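Local coordinates for lumazine protein (Photobacterium kishitanii, PDB 3A35) that probably acts as an antenna protein that shifts the bioluminescence of bacterial luciferase to shorter wavelength, and here binds riboflavin, an analogue of its natural lumazine chromophore, at residues Val143-Glu148 / Ile157-Asn162. Numbering follows the deposited sequence.
Sequences VSHSIE and INYPKN
In the second lumazine-binding repeat, His145 and Tyr159 form a T-shaped stack where edge strand 143-146 meets strand 154-160, from near the far end of the same curled antiparallel sheet, an example of side chains and water bridging strands where no direct hydrogen bond does. The tyrosine turns its edge to the imidazole face, ring centroids 5.2 Å apart and planes at 61°. Tyr159 CE1 reaches both His145 CB, at 3.6 Å, and Val143 CG1. His145 CG lies anti to the backbone N (chi1 -165°), beside the carbonyl carbon, and ND1 turns back to the next residue's carbonyl, donating a nearly straight, in-plane bond of 2.9 Å to a lone pair of Ser146 O; this should fix the ring's rotation. His145 CE1 comes within 3.1 Å of Asn158 O. Three waters complete the join: one links Val143 O to Tyr159 OH, one takes the N-H of Asn158 and lies 2.7 Å from both Ser146 O and Glu148 OE1, and a third bridges Glu148 OE1 and Asn158 O. The CG2 methyl of Ile157 lies against Ser146 O and His145 ND1 while sitting over one Tyr159 face, offset toward its rim. Ile157 and Tyr159 also touch Ile140 of strand 137-140, while Arg117 of strand 117-123 holds Asn158 OD1.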
loop_
_atom_site.group_PDB
_atom_site.type_symbol
_atom_site.label_atom_id
_atom_site.label_comp_id
_atom_site.label_asym_id
_atom_site.label_seq_id
_atom_site.Cartn_x
_atom_site.Cartn_y
_atom_site.Cartn_z
ATOM N N VAL A 143 0.256 -0.366 4.885
ATOM C CA VAL A 143 0.462 -0.068 6.331
ATOM C C VAL A 143 -0.676 -0.744 7.089
ATOM O O VAL A 143 -1.850 -0.538 6.869
ATOM C CB VAL A 143 0.328 1.424 6.484
ATOM C CG1 VAL A 143 0.444 1.802 8.009
ATOM C CG2 VAL A 143 1.428 2.184 5.696
ATOM N N SER A 144 -0.219 -1.684 7.927
ATOM C CA SER A 144 -1.183 -2.395 8.809
ATOM C C SER A 144 -1.407 -1.650 10.192
ATOM O O SER A 144 -0.405 -1.259 10.826
ATOM C CB SER A 144 -0.724 -3.825 9.033
ATOM O OG SER A 144 -1.723 -4.465 9.893
ATOM N N HIS A 145 -2.670 -1.372 10.553
ATOM C CA HIS A 145 -2.906 -0.643 11.816
ATOM C C HIS A 145 -4.330 -0.991 12.201
ATOM O O HIS A 145 -5.188 -1.295 11.347
ATOM C CB HIS A 145 -2.785 0.857 11.598
ATOM C CG HIS A 145 -2.665 1.664 12.849
ATOM N ND1 HIS A 145 -3.756 2.021 13.612
ATOM C CD2 HIS A 145 -1.563 2.122 13.485
ATOM C CE1 HIS A 145 -3.318 2.732 14.653
ATOM N NE2 HIS A 145 -2.004 2.808 14.591
ATOM N N SER A 146 -4.569 -0.932 13.528
ATOM C CA SER A 146 -5.952 -1.075 14.025
ATOM C C SER A 146 -6.886 -0.005 13.494
ATOM O O SER A 146 -6.463 1.127 13.341
ATOM C CB SER A 146 -6.007 -0.949 15.572
ATOM O OG SER A 146 -5.281 0.219 16.012
ATOM N N ILE A 147 -8.140 -0.398 13.232
ATOM C CA ILE A 147 -9.258 0.536 12.947
ATOM C C ILE A 147 -9.610 1.241 14.255
ATOM O O ILE A 147 -9.612 0.584 15.357
ATOM C CB ILE A 147 -10.422 -0.204 12.356
ATOM C CG1 ILE A 147 -9.941 -0.849 11.014
ATOM C CG2 ILE A 147 -11.642 0.710 12.250
ATOM C CD1 ILE A 147 -11.032 -1.749 10.411
ATOM N N GLU A 148 -9.871 2.564 14.261
ATOM C CA GLU A 148 -10.266 3.285 15.448
ATOM C C GLU A 148 -11.766 3.210 15.656
ATOM O O GLU A 148 -12.266 2.945 16.760
ATOM C CB GLU A 148 -9.831 4.728 15.312
ATOM C CG GLU A 148 -9.767 5.302 16.609
ATOM C CD GLU A 148 -8.569 4.774 17.467
ATOM O OE1 GLU A 148 -7.573 4.164 17.031
ATOM O OE2 GLU A 148 -8.638 5.007 18.672
ATOM N N ILE A 157 -8.897 5.643 10.917
ATOM C CA ILE A 157 -7.658 5.115 11.376
ATOM C C ILE A 157 -6.795 6.216 11.925
ATOM O O ILE A 157 -6.608 7.248 11.327
ATOM C CB ILE A 157 -6.864 4.398 10.249
ATOM C CG1 ILE A 157 -7.766 3.316 9.676
ATOM C CG2 ILE A 157 -5.617 3.651 10.903
ATOM C CD1 ILE A 157 -7.544 3.053 8.272
ATOM N N ASN A 158 -6.293 6.014 13.162
ATOM C CA ASN A 158 -5.601 7.091 13.830
ATOM C C ASN A 158 -4.137 6.642 13.947
ATOM O O ASN A 158 -3.762 5.788 14.800
ATOM C CB ASN A 158 -6.271 7.272 15.219
ATOM C CG ASN A 158 -5.624 8.322 16.006
ATOM O OD1 ASN A 158 -4.574 8.792 15.714
ATOM N ND2 ASN A 158 -6.318 8.720 17.099
ATOM N N TYR A 159 -3.349 7.142 12.999
ATOM C CA TYR A 159 -1.950 6.765 12.885
ATOM C C TYR A 159 -1.034 7.665 13.719
ATOM O O TYR A 159 -1.331 8.854 13.804
ATOM C CB TYR A 159 -1.486 6.896 11.430
ATOM C CG TYR A 159 -2.165 5.956 10.437
ATOM C CD1 TYR A 159 -1.785 4.572 10.389
ATOM C CD2 TYR A 159 -3.119 6.449 9.598
ATOM C CE1 TYR A 159 -2.383 3.730 9.455
ATOM C CE2 TYR A 159 -3.731 5.637 8.604
ATOM C CZ TYR A 159 -3.359 4.291 8.596
ATOM O OH TYR A 159 -4.076 3.553 7.630
ATOM N N PRO A 160 0.093 7.152 14.189
ATOM C CA PRO A 160 1.076 8.072 14.757
ATOM C C PRO A 160 1.584 8.936 13.602
ATOM O O PRO A 160 1.887 8.407 12.523
ATOM C CB PRO A 160 2.201 7.163 15.214
ATOM C CG PRO A 160 1.971 5.726 14.622
ATOM C CD PRO A 160 0.578 5.736 14.067
ATOM N N LYS A 161 1.790 10.251 13.837
ATOM C CA LYS A 161 2.156 11.191 12.738
ATOM C C LYS A 161 3.495 10.846 12.029
ATOM O O LYS A 161 3.660 11.191 10.885
ATOM C CB LYS A 161 2.109 12.708 13.163
ATOM C CG LYS A 161 2.812 13.651 12.123
ATOM C CD LYS A 161 2.281 15.053 11.971
ATOM C CE LYS A 161 1.109 15.153 10.943
ATOM N NZ LYS A 161 1.394 14.833 9.487
ATOM N N ASN A 162 4.414 10.141 12.660
ATOM C CA ASN A 162 5.656 9.893 11.968
ATOM C C ASN A 162 5.517 8.910 10.816
ATOM O O ASN A 162 6.436 8.796 10.075
ATOM C CB ASN A 162 6.647 9.264 12.938
ATOM C CG ASN A 162 5.957 8.381 13.872
ATOM O OD1 ASN A 162 5.686 7.249 13.513
ATOM N ND2 ASN A 162 5.553 8.918 15.086
HETATM O O HOH W 1 -3.781 0.945 8.201
HETATM O O HOH W 2 -6.430 3.533 14.611
HETATM O O HOH W 3 -5.070 4.750 17.441
#